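Local coordinates for protein 2-oxoglutarate carboxylase small subunit (Hydrogenobacter thermophilus, PDB 7KCT) that belongs to the biotin carboxylase family, with an ATP-grasp domain, and binds ADP, bicarbonate and magnesium, at residues 418-421 and 422-425; 427-430 and 431-435. All coordinates share one frame; numbering follows the deposited sequence.

Overall arrangement
Both contacts are local and lie in series within the biotin carboxylase C-terminal domain, neither nesting in the other nor crossing it. Following the chain after helix 404-417, contact 1 comes first: strand 419-420 leaves its partner strand 366-367, turns at Gly-422, and comes back by Thr-425, closing a small surface loop. Contact 2 then opens with helix 427-435, whose side chains pack against strands 244-250 and 341-351 and helix 404-417. The centres of the two contacts are about 14 Å apart, yet they touch through Ile-427, whose CD1 lies 3.7 Å from Ile-420 CD1. Together they tie the end of the small two-stranded antiparallel sheet to the largely buried helix that follows.

Contact 1 of 2, residues 418-421 and 422-425; sequences YEIS and GVKT
Ile-420 and Thr-425 meet methyl to methyl across the mouth of a short loop, Ile-420 CG2 lying 4.0 Å from Thr-425 CG2, with the two branches slanting past one another. This is the close-packed part of the contact. Ile-420 carries CG2 anti to its backbone N (chi1 -55° for CG1), which swings that methyl toward the returning chain, and the same Ile-420 CG2 also lies 4.4 Å from Val-423 CG2, a looser touch. Thr-425 is buried, and its OG1 turns from the methyl pair to cap Ile-427 N, an ST turn leading into the helix that follows.

The loop hands strand 419-420 on to helix 427-435 within the biotin carboxylase C-terminal domain. The strand pairs antiparallel with strand 366-367, and at its end Ser-421 OG accepts a hydrogen bond from Arg-365 N, which keeps it beside the segment that leads into that partner. Gly-422 then makes the bend: at its phi of 111° and psi of -29° a beta carbon would be jammed against Ser-421 O, and glycine has none.

Between the two arms the packing gives way to water. One ordered molecule donates both its hydrogens, to Ile-420 O at 2.9 Å and to Val-423 O at 2.7 Å, so it joins two carbonyl oxygens that, both being acceptors, could not bond directly. Gly-422 and Lys-424 lie on the exposed side, where Lys-424 NZ forms a salt bridge with Asp-351, while back on the strand Glu-419 OE2 forms another with Arg-49 of the second subunit.

Contact 2 of 2, residues 427-430 and 431-435; sequences IPLL and INIMK
Ile-427 and Ile-431 begin a run of contacts between residues four apart on helix 427-435, an alpha-helix of the biotin carboxylase C-terminal domain with most of its side chains in the protein interior.

The backbone bonds come first. Ile-431 N donates to Ile-427 O over 3.0 Å, and the same i to i+4 step is repeated by Asn-432 with Pro-428, Ile-433 with Leu-429 and Met-434 with Leu-430. The bond from Asn-432 N to Pro-428 O, at 3.3 Å, is the longest of the four.

Two apolar touches follow the same four-residue step. Ile-427 offers CG2, the branch anti to its backbone N, to the end of Ile-431, with CD1 at 3.8 Å. In Ile-431, chi1 (-70°) sets CG1 beside the backbone N, facing the preceding turn, and the extended chi2 (164°) carries CD1 on from there. Two residues further along, Leu-429 CG meets Ile-433 CD1 at 4.2 Å. An i to i+3 touch joins them, Ile-433 CD1 lying 4.4 Å from Leu-430 CD2, so the end of Ile-433 sits near both leucines. Beyond the helix, Leu-430 and Met-434 also pack on Cys-345 of strand 341-351, and Leu-415 of helix 404-417 lies against Leu-430 and Ile-431.

On the more exposed flank, Asn-432 ND2 donates hydrogen bonds to Val-455 O and Asp-457 O, joining the helix to the C-terminal segment of the chain.

The last kind is the lean of a side chain over the carbonyl one turn back. Ile-431 CG1 comes within 3.4 Å of Ile-427 O. Met-434, whose chi1 of -63° turns CG away from its own carbonyl carbon, sets that CG 3.4 Å from Leu-430 O.

Contact 1 of 2, residues 418-421 and 422-425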
loop_
_atom_site.group_PDB
_atom_site.type_symbol
_atom_site.label_atom_id
_atom_site.label_comp_id
_atom_site.label_asym_id
_atom_site.label_seq_id
_atom_site.Cartn_x
_atom_site.Cartn_y
_atom_site.Cartn_z
ATOM N N TYR A 418 -1.887 3.558 -13.384
ATOM C CA TYR A 418 -3.149 3.993 -12.814
ATOM C C TYR A 418 -4.082 4.389 -13.956
ATOM O O TYR A 418 -3.923 5.463 -14.551
ATOM C CB TYR A 418 -2.909 5.157 -11.854
ATOM C CG TYR A 418 -3.936 5.341 -10.739
ATOM C CD1 TYR A 418 -5.269 5.005 -10.902
ATOM C CD2 TYR A 418 -3.536 5.843 -9.502
ATOM C CE1 TYR A 418 -6.183 5.170 -9.862
ATOM C CE2 TYR A 418 -4.439 6.056 -8.478
ATOM C CZ TYR A 418 -5.762 5.718 -8.649
ATOM O OH TYR A 418 -6.636 5.911 -7.582
ATOM N N GLU A 419 -5.084 3.551 -14.230
ATOM C CA GLU A 419 -6.006 3.781 -15.346
ATOM C C GLU A 419 -7.264 4.475 -14.832
ATOM O O GLU A 419 -7.944 3.939 -13.942
ATOM C CB GLU A 419 -6.403 2.477 -16.051
ATOM C CG GLU A 419 -7.324 2.769 -17.292
ATOM C CD GLU A 419 -7.574 1.586 -18.188
ATOM O OE1 GLU A 419 -7.960 1.789 -19.371
ATOM O OE2 GLU A 419 -7.431 0.468 -17.697
ATOM N N ILE A 420 -7.591 5.642 -15.418
ATOM C CA ILE A 420 -8.830 6.388 -15.146
ATOM C C ILE A 420 -9.323 6.930 -16.482
ATOM O O ILE A 420 -8.601 7.688 -17.138
ATOM C CB ILE A 420 -8.655 7.569 -14.164
ATOM C CG1 ILE A 420 -8.017 7.083 -12.853
ATOM C CG2 ILE A 420 -9.997 8.239 -13.799
ATOM C CD1 ILE A 420 -7.732 8.095 -11.767
ATOM N N SER A 421 -10.499 6.497 -16.922
ATOM C CA SER A 421 -11.092 7.116 -18.098
ATOM C C SER A 421 -12.444 7.702 -17.720
ATOM O O SER A 421 -13.083 7.341 -16.717
ATOM C CB SER A 421 -11.262 6.135 -19.289
ATOM O OG SER A 421 -12.348 5.304 -19.029
ATOM N N GLY A 422 -12.928 8.564 -18.577
ATOM C CA GLY A 422 -14.202 9.186 -18.364
ATOM C C GLY A 422 -14.101 10.650 -18.055
ATOM O O GLY A 422 -15.003 11.376 -18.330
ATOM N N VAL A 423 -13.001 11.052 -17.454
ATOM C CA VAL A 423 -12.731 12.429 -17.134
ATOM C C VAL A 423 -11.254 12.682 -17.321
ATOM O O VAL A 423 -10.474 11.787 -17.273
ATOM C CB VAL A 423 -13.098 12.774 -15.685
ATOM C CG1 VAL A 423 -14.586 12.816 -15.486
ATOM C CG2 VAL A 423 -12.465 11.819 -14.722
ATOM N N LYS A 424 -10.880 13.913 -17.526
ATOM C CA LYS A 424 -9.498 14.251 -17.651
ATOM C C LYS A 424 -8.904 14.291 -16.253
ATOM O O LYS A 424 -9.572 14.620 -15.328
ATOM C CB LYS A 424 -9.369 15.622 -18.273
ATOM C CG LYS A 424 -8.892 15.636 -19.686
ATOM C CD LYS A 424 -9.968 15.264 -20.653
ATOM C CE LYS A 424 -9.555 15.610 -22.076
ATOM N NZ LYS A 424 -10.107 16.934 -22.442
ATOM N N THR A 425 -7.647 13.939 -16.099
ATOM C CA THR A 425 -7.019 13.984 -14.787
ATOM C C THR A 425 -5.609 14.582 -14.848
ATOM O O THR A 425 -5.079 14.753 -15.892
ATOM C CB THR A 425 -6.938 12.558 -14.098
ATOM O OG1 THR A 425 -5.864 11.818 -14.628
ATOM C CG2 THR A 425 -8.181 11.762 -14.137
HETATM O O HOH W 1 -8.248 10.377 -18.049
#

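Contact 2 of 2, residues 427-430 and 431-435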
loop_
_atom_site.group_PDB
_atom_site.type_symbol
_atom_site.label_atom_id
_atom_site.label_comp_id
_atom_site.label_asym_id
_atom_site.label_seq_id
_atom_site.Cartn_x
_atom_site.Cartn_y
_atom_site.Cartn_z
ATOM N N ILE A 427 -2.950 12.788 -14.146
ATOM C CA ILE A 427 -1.979 11.686 -14.222
ATOM C C ILE A 427 -0.926 11.924 -15.306
ATOM O O ILE A 427 0.275 11.807 -15.011
ATOM C CB ILE A 427 -2.709 10.349 -14.390
ATOM C CG1 ILE A 427 -3.380 9.982 -13.074
ATOM C CG2 ILE A 427 -1.739 9.255 -14.862
ATOM C CD1 ILE A 427 -4.364 8.799 -13.172
ATOM N N PRO A 428 -1.283 12.251 -16.541
ATOM C CA PRO A 428 -0.214 12.430 -17.547
ATOM C C PRO A 428 0.782 13.544 -17.178
ATOM O O PRO A 428 1.997 13.396 -17.389
ATOM C CB PRO A 428 -0.976 12.753 -18.834
ATOM C CG PRO A 428 -2.424 12.248 -18.600
ATOM C CD PRO A 428 -2.639 12.365 -17.111
ATOM N N LEU A 429 0.298 14.663 -16.635
ATOM C CA LEU A 429 1.229 15.699 -16.169
ATOM C C LEU A 429 2.138 15.164 -15.083
ATOM O O LEU A 429 3.334 15.447 -15.064
ATOM C CB LEU A 429 0.447 16.914 -15.666
ATOM C CG LEU A 429 1.232 17.970 -14.899
ATOM C CD1 LEU A 429 1.906 18.897 -15.914
ATOM C CD2 LEU A 429 0.322 18.727 -13.973
ATOM N N LEU A 430 1.578 14.420 -14.122
ATOM C CA LEU A 430 2.401 13.929 -13.031
ATOM C C LEU A 430 3.484 12.980 -13.528
ATOM O O LEU A 430 4.610 12.958 -12.987
ATOM C CB LEU A 430 1.508 13.260 -11.987
ATOM C CG LEU A 430 0.499 14.212 -11.323
ATOM C CD1 LEU A 430 -0.564 13.433 -10.586
ATOM C CD2 LEU A 430 1.220 15.186 -10.365
ATOM N N ILE A 431 3.164 12.166 -14.534
ATOM C CA ILE A 431 4.173 11.266 -15.093
ATOM C C ILE A 431 5.353 12.070 -15.624
ATOM O O ILE A 431 6.527 11.709 -15.426
ATOM C CB ILE A 431 3.545 10.382 -16.190
ATOM C CG1 ILE A 431 2.578 9.358 -15.578
ATOM C CG2 ILE A 431 4.614 9.688 -16.999
ATOM C CD1 ILE A 431 1.633 8.696 -16.595
ATOM N N ASN A 432 5.058 13.176 -16.312
ATOM C CA ASN A 432 6.131 13.978 -16.912
ATOM C C ASN A 432 6.994 14.646 -15.847
ATOM O O ASN A 432 8.192 14.843 -16.050
ATOM C CB ASN A 432 5.543 15.031 -17.859
ATOM C CG ASN A 432 5.133 14.459 -19.213
ATOM O OD1 ASN A 432 5.571 13.395 -19.597
ATOM N ND2 ASN A 432 4.299 15.171 -19.928
ATOM N N ILE A 433 6.393 15.076 -14.734
ATOM C CA ILE A 433 7.184 15.608 -13.627
ATOM C C ILE A 433 8.168 14.561 -13.124
ATOM O O ILE A 433 9.366 14.835 -12.942
ATOM C CB ILE A 433 6.249 16.118 -12.512
ATOM C CG1 ILE A 433 5.339 17.232 -13.052
ATOM C CG2 ILE A 433 7.058 16.577 -11.335
ATOM C CD1 ILE A 433 4.297 17.773 -12.061
ATOM N N MET A 434 7.693 13.327 -12.936
ATOM C CA MET A 434 8.575 12.280 -12.452
ATOM C C MET A 434 9.703 11.987 -13.443
ATOM O O MET A 434 10.787 11.569 -13.038
ATOM C CB MET A 434 7.785 10.994 -12.187
ATOM C CG MET A 434 6.702 11.099 -11.101
ATOM S SD MET A 434 7.386 11.713 -9.529
ATOM C CE MET A 434 6.317 13.083 -9.131
ATOM N N LYS A 435 9.481 12.219 -14.737
ATOM C CA LYS A 435 10.534 12.030 -15.736
ATOM C C LYS A 435 11.434 13.256 -15.920
ATOM O O LYS A 435 12.416 13.203 -16.672
ATOM C CB LYS A 435 9.890 11.683 -17.084
ATOM C CG LYS A 435 9.220 10.340 -17.169
ATOM C CD LYS A 435 8.435 10.307 -18.496
ATOM C CE LYS A 435 7.944 8.924 -18.808
ATOM N NZ LYS A 435 7.067 8.929 -20.011
#